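Local coordinates for protein 1,4-dihydroxy-6-naphtoate synthase (Archaeoglobus fulgidus, PDB 1ZBM) that probably converts cyclic dehypoxanthine futalosine into 1,4-dihydroxy-6-naphthoate, a step in the biosynthesis of menaquinone (vitamin K2), at residues R77-G82 with E198-A203; G32-W37 with R205-F210; K178-L183 with E251-A256. One frame throughout, in Å; residues are numbered along the deposited sequence.

Contact 1 (R77-G82 with E198-A203); sequences RILSAG and EEFLRA
L79 pushes its side chain at the helix between F200 and L201, and L201 in return reaches for the turn of chain just beyond L79, so each segment supplies a bump for the other. The bump on the strand side is the CD2 methyl of L79. It comes up to the edge of the F200 ring, in the ring plane, 3.5 Å from CE2, with the two side chains crossing at about a right angle. F200 meets it there because its CG is anti to the backbone N (chi1 -178°), which carries the ring down beside the helix. On the helix side the bump is CD1 of L201. This methyl drops into a shallow hollow walled by three consecutive residues: it lies 3.9 Å from CB of A81, 4.2 Å from CB of S80 and 4.4 Å from CG of L79. The A81 methyl is short enough for the backbones to close to 6.7 Å between the CA atoms of A81 and L201. No hydrogen bond crosses the interface, and the fit is one of apolar shapes. Further round the helix, away from the strand, E199 and R202 form a salt bridge, R202 NH2 to E199 OE2 at 2.6 Å, directed at the loop around D35 and T36. The strand 76-86 is an outermost one of its mixed sheet, paired through R77 and L79 with strand 181-189. Helix 194-213 packs against it, with A81 also touching M204 and I208, one and two turns on from L201, while M29 of helix 20-30 touches F200.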
ATOM      1  N   ARG A  77      -5.490  -5.650  14.140  1.00 16.37           N
ATOM      2  CA  ARG A  77      -5.332  -6.973  13.542  1.00 16.67           C
ATOM      3  C   ARG A  77      -5.584  -6.809  12.050  1.00 16.12           C
ATOM      4  O   ARG A  77      -6.262  -5.870  11.627  1.00 16.24           O
ATOM      5  CB  ARG A  77      -6.301  -7.995  14.131  1.00 18.86           C
ATOM      6  CG  ARG A  77      -7.703  -7.948  13.594  1.00 21.90           C
ATOM      7  CD  ARG A  77      -8.478  -9.144  14.111  1.00 21.27           C
ATOM      8  NE  ARG A  77      -9.900  -9.041  13.815  1.00 21.42           N
ATOM      9  CZ  ARG A  77     -10.427  -9.184  12.605  1.00 21.42           C
ATOM     10  NH1 ARG A  77      -9.645  -9.441  11.559  1.00 19.18           N
ATOM     11  NH2 ARG A  77     -11.742  -9.080  12.446  1.00 18.68           N
ATOM     12  N   ILE A  78      -5.029  -7.713  11.252  1.00 15.13           N
ATOM     13  CA  ILE A  78      -5.183  -7.632   9.811  1.00 14.16           C
ATOM     14  C   ILE A  78      -6.562  -8.058   9.351  1.00 14.70           C
ATOM     15  O   ILE A  78      -7.054  -9.121   9.727  1.00 14.05           O
ATOM     16  CB  ILE A  78      -4.149  -8.498   9.087  1.00 14.17           C
ATOM     17  CG1 ILE A  78      -2.742  -8.149   9.588  1.00 15.46           C
ATOM     18  CG2 ILE A  78      -4.234  -8.241   7.587  1.00 12.28           C
ATOM     19  CD1 ILE A  78      -1.696  -9.202   9.260  1.00 15.90           C
ATOM     20  N   LEU A  79      -7.201  -7.216   8.543  1.00 12.59           N
ATOM     21  CA  LEU A  79      -8.532  -7.541   8.024  1.00 14.34           C
ATOM     22  C   LEU A  79      -8.356  -8.431   6.788  1.00 13.50           C
ATOM     23  O   LEU A  79      -7.483  -8.187   5.963  1.00 13.52           O
ATOM     24  CB  LEU A  79      -9.266  -6.254   7.669  1.00 15.70           C
ATOM     25  CG  LEU A  79     -10.765  -6.392   7.484  1.00 20.04           C
ATOM     26  CD1 LEU A  79     -11.457  -6.669   8.827  1.00 17.76           C
ATOM     27  CD2 LEU A  79     -11.285  -5.079   6.881  1.00 23.07           C
ATOM     28  N   SER A  80      -9.180  -9.457   6.647  1.00 13.99           N
ATOM     29  CA  SER A  80      -9.021 -10.358   5.507  1.00 15.47           C
ATOM     30  C   SER A  80      -9.115  -9.679   4.139  1.00 15.50           C
ATOM     31  O   SER A  80      -8.536 -10.165   3.176  1.00 17.54           O
ATOM     32  CB  SER A  80     -10.038 -11.492   5.596  1.00 16.39           C
ATOM     33  OG  SER A  80      -9.883 -12.191   6.839  1.00 19.46           O
ATOM     34  N   ALA A  81      -9.810  -8.547   4.066  1.00 16.00           N
ATOM     35  CA  ALA A  81      -9.978  -7.822   2.814  1.00 16.25           C
ATOM     36  C   ALA A  81      -9.377  -6.418   2.837  1.00 16.79           C
ATOM     37  O   ALA A  81      -9.410  -5.726   3.861  1.00 16.41           O
ATOM     38  CB  ALA A  81     -11.460  -7.732   2.470  1.00 17.22           C
ATOM     39  N   GLY A  82      -8.844  -5.996   1.693  1.00 15.27           N
ATOM     40  CA  GLY A  82      -8.267  -4.671   1.591  1.00 15.26           C
ATOM     41  C   GLY A  82      -6.777  -4.641   1.341  1.00 15.49           C
ATOM     42  O   GLY A  82      -6.242  -3.602   0.960  1.00 15.00           O
ATOM     43  N   GLU A 198     -17.340  -8.287  11.572  1.00 19.19           N
ATOM     44  CA  GLU A 198     -17.906  -9.063  10.477  1.00 20.69           C
ATOM     45  C   GLU A 198     -18.635  -8.191   9.472  1.00 19.78           C
ATOM     46  O   GLU A 198     -18.523  -8.391   8.260  1.00 19.46           O
ATOM     47  CB  GLU A 198     -18.862 -10.126  11.018  1.00 24.06           C
ATOM     48  CG  GLU A 198     -19.162 -11.234  10.010  1.00 30.64           C
ATOM     49  CD  GLU A 198     -17.998 -12.197   9.816  1.00 32.00           C
ATOM     50  OE1 GLU A 198     -17.685 -12.535   8.642  1.00 32.28           O
ATOM     51  OE2 GLU A 198     -17.408 -12.629  10.838  1.00 34.00           O
ATOM     52  N   GLU A 199     -19.378  -7.212   9.976  1.00 19.17           N
ATOM     53  CA  GLU A 199     -20.136  -6.323   9.103  1.00 18.86           C
ATOM     54  C   GLU A 199     -19.242  -5.542   8.165  1.00 18.30           C
ATOM     55  O   GLU A 199     -19.492  -5.482   6.962  1.00 19.24           O
ATOM     56  CB  GLU A 199     -20.972  -5.350   9.937  1.00 19.89           C
ATOM     57  CG  GLU A 199     -21.869  -4.444   9.114  1.00 20.14           C
ATOM     58  CD  GLU A 199     -22.783  -5.231   8.183  1.00 22.11           C
ATOM     59  OE1 GLU A 199     -23.197  -6.346   8.547  1.00 21.41           O
ATOM     60  OE2 GLU A 199     -23.094  -4.721   7.093  1.00 21.49           O
ATOM     61  N   PHE A 200     -18.200  -4.929   8.715  1.00 16.98           N
ATOM     62  CA  PHE A 200     -17.307  -4.146   7.879  1.00 15.31           C
ATOM     63  C   PHE A 200     -16.577  -5.017   6.872  1.00 14.60           C
ATOM     64  O   PHE A 200     -16.310  -4.594   5.744  1.00 17.37           O
ATOM     65  CB  PHE A 200     -16.283  -3.395   8.715  1.00 15.11           C
ATOM     66  CG  PHE A 200     -15.383  -2.547   7.895  1.00 15.12           C
ATOM     67  CD1 PHE A 200     -15.814  -1.317   7.424  1.00 14.97           C
ATOM     68  CD2 PHE A 200     -14.141  -3.019   7.502  1.00 14.01           C
ATOM     69  CE1 PHE A 200     -15.012  -0.570   6.572  1.00 16.99           C
ATOM     70  CE2 PHE A 200     -13.338  -2.278   6.651  1.00 15.50           C
ATOM     71  CZ  PHE A 200     -13.774  -1.055   6.182  1.00 15.83           C
ATOM     72  N   LEU A 201     -16.229  -6.228   7.290  1.00 14.72           N
ATOM     73  CA  LEU A 201     -15.548  -7.154   6.395  1.00 13.77           C
ATOM     74  C   LEU A 201     -16.456  -7.434   5.208  1.00 15.38           C
ATOM     75  O   LEU A 201     -15.999  -7.467   4.061  1.00 16.37           O
ATOM     76  CB  LEU A 201     -15.235  -8.462   7.107  1.00 12.81           C
ATOM     77  CG  LEU A 201     -14.785  -9.533   6.126  1.00 10.50           C
ATOM     78  CD1 LEU A 201     -13.508  -9.090   5.441  1.00 10.73           C
ATOM     79  CD2 LEU A 201     -14.583 -10.849   6.867  1.00 14.27           C
ATOM     80  N   ARG A 202     -17.744  -7.629   5.494  1.00 16.14           N
ATOM     81  CA  ARG A 202     -18.743  -7.902   4.458  1.00 16.23           C
ATOM     82  C   ARG A 202     -18.868  -6.727   3.497  1.00 16.76           C
ATOM     83  O   ARG A 202     -18.884  -6.912   2.283  1.00 18.50           O
ATOM     84  CB  ARG A 202     -20.116  -8.186   5.089  1.00 16.69           C
ATOM     85  CG  ARG A 202     -21.207  -8.568   4.070  1.00 19.74           C
ATOM     86  CD  ARG A 202     -22.583  -8.722   4.726  1.00 20.61           C
ATOM     87  NE  ARG A 202     -23.118  -7.415   5.130  1.00 22.45           N
ATOM     88  CZ  ARG A 202     -23.586  -6.505   4.278  1.00 22.08           C
ATOM     89  NH1 ARG A 202     -23.600  -6.756   2.975  1.00 22.50           N
ATOM     90  NH2 ARG A 202     -24.013  -5.337   4.724  1.00 21.00           N
ATOM     91  N   ALA A 203     -18.948  -5.518   4.043  1.00 16.08           N
ATOM     92  CA  ALA A 203     -19.082  -4.329   3.222  1.00 15.68           C
ATOM     93  C   ALA A 203     -17.823  -4.089   2.414  1.00 16.76           C
ATOM     94  O   ALA A 203     -17.883  -3.636   1.270  1.00 17.04           O
ATOM     95  CB  ALA A 203     -19.376  -3.120   4.092  1.00 15.14           C
TER

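Contact 2 (G32-W37 with R205-F210); sequences GKVDTW and RESIAF
V34 and E206 approach from opposite directions, and their meeting is a mixed one of methyl against carboxylate. The glutamate is extended, CG anti to the backbone N (chi1 -170°), which brings OE2 to 3.9 Å from CG1 of V34. The same oxygen passes 3.8 Å from CA of V34 and equally far from K33 O, while D35 N is 4.2 Å from it, so the carboxylate lies over the loop backbone without hydrogen-bonding to it. Its other oxygen has a long, weak ion pair with R202. The carbon-to-carbon contacts follow further along the helix. CG2 of V34 faces CB of S207 at 4.3 Å, and CE of K33 approaches the F210 ring obliquely, 3.7 Å from CZ. The lysine gets there by folding at chi2 and chi3 (-79° and -70°), which brings CE, the carbon next to the amine, up to the ring. Of the polar groups, the S207 hydroxyl is engaged elsewhere, hydrogen-bonded to M25 O and M29 N. This is a surface contact, in which the loop between helix 20-30 and strand 39-44 lies along helix 194-213. Helix 20-30 lies alongside, its A28 touching V34, S207 and F210.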
ATOM      1  N   GLY A  32     -22.541   5.076  -1.514  1.00 28.98           N
ATOM      2  CA  GLY A  32     -23.757   4.463  -1.018  1.00 29.23           C
ATOM      3  C   GLY A  32     -24.243   3.269  -1.811  1.00 29.62           C
ATOM      4  O   GLY A  32     -25.426   2.934  -1.757  1.00 29.63           O
ATOM      5  N   LYS A  33     -23.335   2.624  -2.540  1.00 30.49           N
ATOM      6  CA  LYS A  33     -23.677   1.457  -3.345  1.00 30.61           C
ATOM      7  C   LYS A  33     -23.608   0.182  -2.508  1.00 30.96           C
ATOM      8  O   LYS A  33     -23.959  -0.899  -2.982  1.00 32.18           O
ATOM      9  CB  LYS A  33     -22.722   1.342  -4.539  1.00 30.24           C
ATOM     10  CG  LYS A  33     -22.724   2.546  -5.476  1.00 31.34           C
ATOM     11  CD  LYS A  33     -23.915   2.543  -6.424  1.00 32.84           C
ATOM     12  CE  LYS A  33     -23.790   1.425  -7.458  1.00 34.23           C
ATOM     13  NZ  LYS A  33     -25.007   1.255  -8.316  1.00 32.51           N
ATOM     14  N   VAL A  34     -23.157   0.312  -1.264  1.00 29.88           N
ATOM     15  CA  VAL A  34     -23.044  -0.839  -0.370  1.00 29.58           C
ATOM     16  C   VAL A  34     -24.034  -0.709   0.772  1.00 29.13           C
ATOM     17  O   VAL A  34     -23.972   0.243   1.549  1.00 30.45           O
ATOM     18  CB  VAL A  34     -21.633  -0.950   0.251  1.00 28.44           C
ATOM     19  CG1 VAL A  34     -21.532  -2.216   1.087  1.00 26.34           C
ATOM     20  CG2 VAL A  34     -20.582  -0.931  -0.837  1.00 27.72           C
ATOM     21  N   ASP A  35     -24.935  -1.674   0.888  1.00 29.06           N
ATOM     22  CA  ASP A  35     -25.941  -1.639   1.938  1.00 29.80           C
ATOM     23  C   ASP A  35     -25.369  -2.132   3.267  1.00 28.40           C
ATOM     24  O   ASP A  35     -24.973  -3.288   3.390  1.00 30.35           O
ATOM     25  CB  ASP A  35     -27.145  -2.495   1.531  1.00 32.41           C
ATOM     26  CG  ASP A  35     -28.396  -2.142   2.304  1.00 35.86           C
ATOM     27  OD1 ASP A  35     -28.838  -0.972   2.212  1.00 38.01           O
ATOM     28  OD2 ASP A  35     -28.940  -3.032   2.998  1.00 38.03           O
ATOM     29  N   THR A  36     -25.332  -1.245   4.257  1.00 26.71           N
ATOM     30  CA  THR A  36     -24.802  -1.577   5.576  1.00 24.72           C
ATOM     31  C   THR A  36     -25.440  -0.753   6.680  1.00 22.03           C
ATOM     32  O   THR A  36     -25.852   0.376   6.442  1.00 21.79           O
ATOM     33  CB  THR A  36     -23.284  -1.336   5.644  1.00 25.48           C
ATOM     34  OG1 THR A  36     -22.835  -1.526   6.992  1.00 24.86           O
ATOM     35  CG2 THR A  36     -22.957   0.086   5.212  1.00 26.77           C
ATOM     36  N   TRP A  37     -25.512  -1.318   7.884  1.00 21.44           N
ATOM     37  CA  TRP A  37     -26.076  -0.594   9.018  1.00 21.53           C
ATOM     38  C   TRP A  37     -25.008   0.251   9.710  1.00 21.69           C
ATOM     39  O   TRP A  37     -25.304   0.954  10.669  1.00 21.50           O
ATOM     40  CB  TRP A  37     -26.706  -1.546  10.033  1.00 20.95           C
ATOM     41  CG  TRP A  37     -25.831  -2.694  10.442  1.00 24.27           C
ATOM     42  CD1 TRP A  37     -25.754  -3.920   9.843  1.00 24.22           C
ATOM     43  CD2 TRP A  37     -24.902  -2.722  11.535  1.00 21.85           C
ATOM     44  NE1 TRP A  37     -24.840  -4.712  10.497  1.00 24.22           N
ATOM     45  CE2 TRP A  37     -24.310  -4.006  11.541  1.00 22.94           C
ATOM     46  CE3 TRP A  37     -24.527  -1.797  12.516  1.00 22.49           C
ATOM     47  CZ2 TRP A  37     -23.346  -4.379  12.483  1.00 21.40           C
ATOM     48  CZ3 TRP A  37     -23.569  -2.169  13.453  1.00 21.65           C
ATOM     49  CH2 TRP A  37     -22.995  -3.454  13.433  1.00 22.07           C
ATOM     50  N   ARG A 205     -15.607  -6.379   1.327  1.00 19.22           N
ATOM     51  CA  ARG A 205     -15.542  -7.357   0.238  1.00 20.60           C
ATOM     52  C   ARG A 205     -16.479  -6.992  -0.899  1.00 20.00           C
ATOM     53  O   ARG A 205     -16.126  -7.102  -2.076  1.00 18.76           O
ATOM     54  CB  ARG A 205     -15.897  -8.748   0.752  1.00 22.04           C
ATOM     55  CG  ARG A 205     -14.772  -9.393   1.513  1.00 20.89           C
ATOM     56  CD  ARG A 205     -15.155 -10.761   2.020  1.00 21.07           C
ATOM     57  NE  ARG A 205     -13.964 -11.476   2.478  1.00 22.94           N
ATOM     58  CZ  ARG A 205     -13.969 -12.416   3.410  1.00 22.32           C
ATOM     59  NH1 ARG A 205     -15.105 -12.765   3.998  1.00 24.22           N
ATOM     60  NH2 ARG A 205     -12.835 -12.998   3.751  1.00 25.02           N
ATOM     61  N   GLU A 206     -17.676  -6.546  -0.544  1.00 20.23           N
ATOM     62  CA  GLU A 206     -18.634  -6.176  -1.557  1.00 20.21           C
ATOM     63  C   GLU A 206     -18.124  -5.011  -2.382  1.00 19.91           C
ATOM     64  O   GLU A 206     -18.303  -4.982  -3.602  1.00 21.24           O
ATOM     65  CB  GLU A 206     -19.964  -5.797  -0.924  1.00 23.18           C
ATOM     66  CG  GLU A 206     -21.066  -5.631  -1.948  1.00 26.05           C
ATOM     67  CD  GLU A 206     -22.391  -5.303  -1.318  1.00 27.10           C
ATOM     68  OE1 GLU A 206     -22.789  -6.017  -0.365  1.00 29.36           O
ATOM     69  OE2 GLU A 206     -23.039  -4.337  -1.784  1.00 27.36           O
ATOM     70  N   SER A 207     -17.480  -4.047  -1.732  1.00 18.44           N
ATOM     71  CA  SER A 207     -16.983  -2.883  -2.459  1.00 16.44           C
ATOM     72  C   SER A 207     -15.897  -3.253  -3.479  1.00 15.14           C
ATOM     73  O   SER A 207     -15.842  -2.695  -4.582  1.00 10.86           O
ATOM     74  CB  SER A 207     -16.456  -1.834  -1.474  1.00 16.93           C
ATOM     75  OG  SER A 207     -16.308  -0.575  -2.119  1.00 16.63           O
ATOM     76  N   ILE A 208     -15.042  -4.199  -3.094  1.00 15.62           N
ATOM     77  CA  ILE A 208     -13.946  -4.694  -3.936  1.00 16.62           C
ATOM     78  C   ILE A 208     -14.500  -5.472  -5.138  1.00 17.20           C
ATOM     79  O   ILE A 208     -14.117  -5.233  -6.290  1.00 17.85           O
ATOM     80  CB  ILE A 208     -13.021  -5.629  -3.116  1.00 16.51           C
ATOM     81  CG1 ILE A 208     -12.410  -4.859  -1.942  1.00 17.02           C
ATOM     82  CG2 ILE A 208     -11.935  -6.217  -4.013  1.00 18.03           C
ATOM     83  CD1 ILE A 208     -11.797  -5.749  -0.875  1.00 15.16           C
ATOM     84  N   ALA A 209     -15.402  -6.407  -4.853  1.00 16.61           N
ATOM     85  CA  ALA A 209     -16.018  -7.209  -5.899  1.00 18.07           C
ATOM     86  C   ALA A 209     -16.745  -6.296  -6.882  1.00 19.27           C
ATOM     87  O   ALA A 209     -16.726  -6.533  -8.092  1.00 23.23           O
ATOM     88  CB  ALA A 209     -16.992  -8.220  -5.290  1.00 16.16           C
ATOM     89  N   PHE A 210     -17.378  -5.247  -6.368  1.00 19.06           N
ATOM     90  CA  PHE A 210     -18.100  -4.312  -7.230  1.00 19.71           C
ATOM     91  C   PHE A 210     -17.137  -3.637  -8.212  1.00 20.07           C
ATOM     92  O   PHE A 210     -17.467  -3.448  -9.383  1.00 20.57           O
ATOM     93  CB  PHE A 210     -18.799  -3.226  -6.404  1.00 18.27           C
ATOM     94  CG  PHE A 210     -19.548  -2.220  -7.246  1.00 17.65           C
ATOM     95  CD1 PHE A 210     -20.915  -2.366  -7.481  1.00 17.73           C
ATOM     96  CD2 PHE A 210     -18.873  -1.150  -7.841  1.00 17.47           C
ATOM     97  CE1 PHE A 210     -21.602  -1.467  -8.301  1.00 18.03           C
ATOM     98  CE2 PHE A 210     -19.542  -0.242  -8.665  1.00 16.52           C
ATOM     99  CZ  PHE A 210     -20.914  -0.402  -8.896  1.00 19.51           C
TER

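Contact 3 (K178-L183 with E251-A256); sequences KLPLPL and ESVDAA
The carbonyl O of S252 accepts the helical hydrogen bond from A256 N at 2.9 Å, and L179 leans on that same oxygen with its CD2 methyl 3.9 Å away. The leucine straddles this first turn of the helix. CD2 rests on CB of S252 at 3.8 Å, while CD1 lies equally close to CB of A255, and CB of L179 faces the A256 methyl. Its CG stands anti to the carbonyl carbon (chi1 -63°), and chi2 of 164° then directs one methyl to S252 and the other to A255. With an alanine here, S252 and A255 would probably lose their apolar cover, opening a gap over this turn. After P180 the chain enters strand 181-189, fourth across a sheet ordered 39-44, 11-16, 61-65, 181-189, 76-86. With a second five-stranded sheet of the same pattern of strand directions, this fits the two-lobed fold of type 2 periplasmic binding proteins, in keeping with the family. The two prolines carry the rest of the contact. P180 sets the CG-CD edge of its ring against the S252 hydroxyl, CD to OG 3.7 Å, and turns its CB to CG2 of V253. P182, one residue beyond L181, presents CG to the methyl of A256 at 3.6 Å, and that methyl also sits 3.3 Å from the carbonyl O of P180, wedged between proline ring and backbone. W173 of helix 169-174 packs against P182 and A256 and hydrogen-bonds to L179 O through NE1. L183 O, just past P182, is hydrogen-bonded to OG1 of T114, a predicted substrate-binding residue.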
ATOM      1  N   LYS A 178       9.401 -17.646  -2.273  1.00 17.27           N
ATOM      2  CA  LYS A 178       8.514 -17.857  -3.413  1.00 16.19           C
ATOM      3  C   LYS A 178       7.043 -17.730  -3.044  1.00 16.55           C
ATOM      4  O   LYS A 178       6.297 -18.706  -3.047  1.00 16.73           O
ATOM      5  CB  LYS A 178       8.797 -19.232  -4.026  1.00 16.62           C
ATOM      6  CG  LYS A 178      10.266 -19.442  -4.393  1.00 14.94           C
ATOM      7  CD  LYS A 178      10.757 -18.419  -5.423  1.00 14.73           C
ATOM      8  CE  LYS A 178      12.196 -18.703  -5.853  1.00 14.96           C
ATOM      9  NZ  LYS A 178      12.754 -17.667  -6.773  1.00 14.67           N
ATOM     10  N   LEU A 179       6.636 -16.503  -2.744  1.00 15.72           N
ATOM     11  CA  LEU A 179       5.266 -16.203  -2.355  1.00 14.10           C
ATOM     12  C   LEU A 179       4.951 -14.762  -2.764  1.00 13.49           C
ATOM     13  O   LEU A 179       5.861 -13.963  -2.985  1.00 13.06           O
ATOM     14  CB  LEU A 179       5.131 -16.346  -0.834  1.00 13.93           C
ATOM     15  CG  LEU A 179       5.377 -17.732  -0.238  1.00 16.37           C
ATOM     16  CD1 LEU A 179       5.588 -17.643   1.281  1.00 15.30           C
ATOM     17  CD2 LEU A 179       4.180 -18.629  -0.571  1.00 13.89           C
ATOM     18  N   PRO A 180       3.659 -14.413  -2.866  1.00 11.96           N
ATOM     19  CA  PRO A 180       3.273 -13.048  -3.246  1.00 11.99           C
ATOM     20  C   PRO A 180       3.939 -12.029  -2.299  1.00 12.49           C
ATOM     21  O   PRO A 180       4.424 -12.402  -1.234  1.00 12.53           O
ATOM     22  CB  PRO A 180       1.754 -13.073  -3.105  1.00 10.40           C
ATOM     23  CG  PRO A 180       1.404 -14.501  -3.411  1.00 10.44           C
ATOM     24  CD  PRO A 180       2.475 -15.270  -2.673  1.00  9.90           C
ATOM     25  N   LEU A 181       3.946 -10.755  -2.676  1.00 13.98           N
ATOM     26  CA  LEU A 181       4.575  -9.712  -1.863  1.00 14.24           C
ATOM     27  C   LEU A 181       3.567  -8.785  -1.154  1.00 13.54           C
ATOM     28  O   LEU A 181       2.951  -7.930  -1.799  1.00 12.79           O
ATOM     29  CB  LEU A 181       5.484  -8.859  -2.759  1.00 14.62           C
ATOM     30  CG  LEU A 181       6.690  -8.111  -2.174  1.00 15.35           C
ATOM     31  CD1 LEU A 181       7.124  -7.014  -3.152  1.00 13.84           C
ATOM     32  CD2 LEU A 181       6.349  -7.517  -0.836  1.00 13.22           C
ATOM     33  N   PRO A 182       3.403  -8.929   0.179  1.00 12.85           N
ATOM     34  CA  PRO A 182       2.480  -8.110   0.983  1.00 14.37           C
ATOM     35  C   PRO A 182       2.960  -6.667   1.049  1.00 13.68           C
ATOM     36  O   PRO A 182       4.054  -6.412   1.548  1.00 15.14           O
ATOM     37  CB  PRO A 182       2.534  -8.760   2.368  1.00 14.38           C
ATOM     38  CG  PRO A 182       3.092 -10.126   2.117  1.00 15.24           C
ATOM     39  CD  PRO A 182       4.096  -9.907   1.031  1.00 13.30           C
ATOM     40  N   LEU A 183       2.154  -5.718   0.578  1.00 13.08           N
ATOM     41  CA  LEU A 183       2.574  -4.313   0.608  1.00 14.04           C
ATOM     42  C   LEU A 183       1.730  -3.439   1.532  1.00 14.59           C
ATOM     43  O   LEU A 183       2.239  -2.897   2.511  1.00 14.47           O
ATOM     44  CB  LEU A 183       2.553  -3.731  -0.804  1.00 13.60           C
ATOM     45  CG  LEU A 183       3.516  -4.396  -1.780  1.00 14.62           C
ATOM     46  CD1 LEU A 183       3.166  -3.970  -3.182  1.00 11.96           C
ATOM     47  CD2 LEU A 183       4.959  -4.017  -1.427  1.00 14.15           C
ATOM     48  N   GLU A 251      -3.740 -18.166   2.120  1.00 13.32           N
ATOM     49  CA  GLU A 251      -2.725 -18.694   3.028  1.00 13.73           C
ATOM     50  C   GLU A 251      -1.299 -18.305   2.642  1.00 11.63           C
ATOM     51  O   GLU A 251      -0.484 -18.029   3.516  1.00 12.27           O
ATOM     52  CB  GLU A 251      -2.841 -20.229   3.134  1.00 16.02           C
ATOM     53  CG  GLU A 251      -4.143 -20.718   3.776  1.00 20.74           C
ATOM     54  CD  GLU A 251      -5.314 -20.774   2.803  1.00 24.47           C
ATOM     55  OE1 GLU A 251      -5.388 -19.907   1.897  1.00 25.91           O
ATOM     56  OE2 GLU A 251      -6.168 -21.687   2.946  1.00 22.32           O
ATOM     57  N   SER A 252      -1.009 -18.264   1.342  1.00 12.17           N
ATOM     58  CA  SER A 252       0.327 -17.919   0.860  1.00 11.04           C
ATOM     59  C   SER A 252       0.762 -16.529   1.296  1.00 12.19           C
ATOM     60  O   SER A 252       1.924 -16.318   1.646  1.00 13.93           O
ATOM     61  CB  SER A 252       0.403 -18.042  -0.674  1.00 10.53           C
ATOM     62  OG  SER A 252      -0.442 -17.110  -1.331  1.00 12.82           O
ATOM     63  N   VAL A 253      -0.170 -15.581   1.282  1.00 12.34           N
ATOM     64  CA  VAL A 253       0.124 -14.210   1.697  1.00 12.42           C
ATOM     65  C   VAL A 253       0.339 -14.150   3.209  1.00 12.97           C
ATOM     66  O   VAL A 253       1.134 -13.342   3.696  1.00 13.54           O
ATOM     67  CB  VAL A 253      -1.024 -13.231   1.304  1.00  9.45           C
ATOM     68  CG1 VAL A 253      -0.742 -11.838   1.853  1.00  5.31           C
ATOM     69  CG2 VAL A 253      -1.164 -13.182  -0.206  1.00 11.91           C
ATOM     70  N   ASP A 254      -0.373 -14.987   3.961  1.00 15.42           N
ATOM     71  CA  ASP A 254      -0.179 -15.000   5.414  1.00 17.11           C
ATOM     72  C   ASP A 254       1.246 -15.485   5.663  1.00 16.21           C
ATOM     73  O   ASP A 254       1.934 -14.989   6.551  1.00 17.71           O
ATOM     74  CB  ASP A 254      -1.121 -15.975   6.137  1.00 19.01           C
ATOM     75  CG  ASP A 254      -2.577 -15.561   6.077  1.00 21.02           C
ATOM     76  OD1 ASP A 254      -2.876 -14.342   6.155  1.00 24.09           O
ATOM     77  OD2 ASP A 254      -3.433 -16.473   5.982  1.00 18.36           O
ATOM     78  N   ALA A 255       1.679 -16.470   4.877  1.00 15.35           N
ATOM     79  CA  ALA A 255       3.013 -17.039   5.027  1.00 12.56           C
ATOM     80  C   ALA A 255       4.075 -16.019   4.661  1.00 12.62           C
ATOM     81  O   ALA A 255       5.126 -15.944   5.305  1.00 13.63           O
ATOM     82  CB  ALA A 255       3.154 -18.278   4.158  1.00 11.31           C
ATOM     83  N   ALA A 256       3.797 -15.238   3.620  1.00 12.44           N
ATOM     84  CA  ALA A 256       4.721 -14.212   3.153  1.00 10.25           C
ATOM     85  C   ALA A 256       4.955 -13.146   4.219  1.00 10.57           C
ATOM     86  O   ALA A 256       6.087 -12.717   4.429  1.00  9.28           O
ATOM     87  CB  ALA A 256       4.197 -13.588   1.882  1.00  8.65           C
TER

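In the fold
Contacts 1 and 2 share helix 194-213 and lie 12 Å apart between centres. They are tied directly: R202 NH2, from the helix segment of contact 1, probably hydrogen-bonds to D35 O of the loop in contact 2 at 2.6 Å. Contact 3 is remoter, its centre 18 Å from that of contact 1 and 26 Å from that of contact 2. It nevertheless reaches the sheet that contact 1 uses, since strands 76-86 and 181-189 are neighbours there. It is also the one near a predicted site: the side chain of P182 is about 6 Å from that of T114. Contacts 1 and 2 lie away from the predicted substrate-binding and catalytic residues.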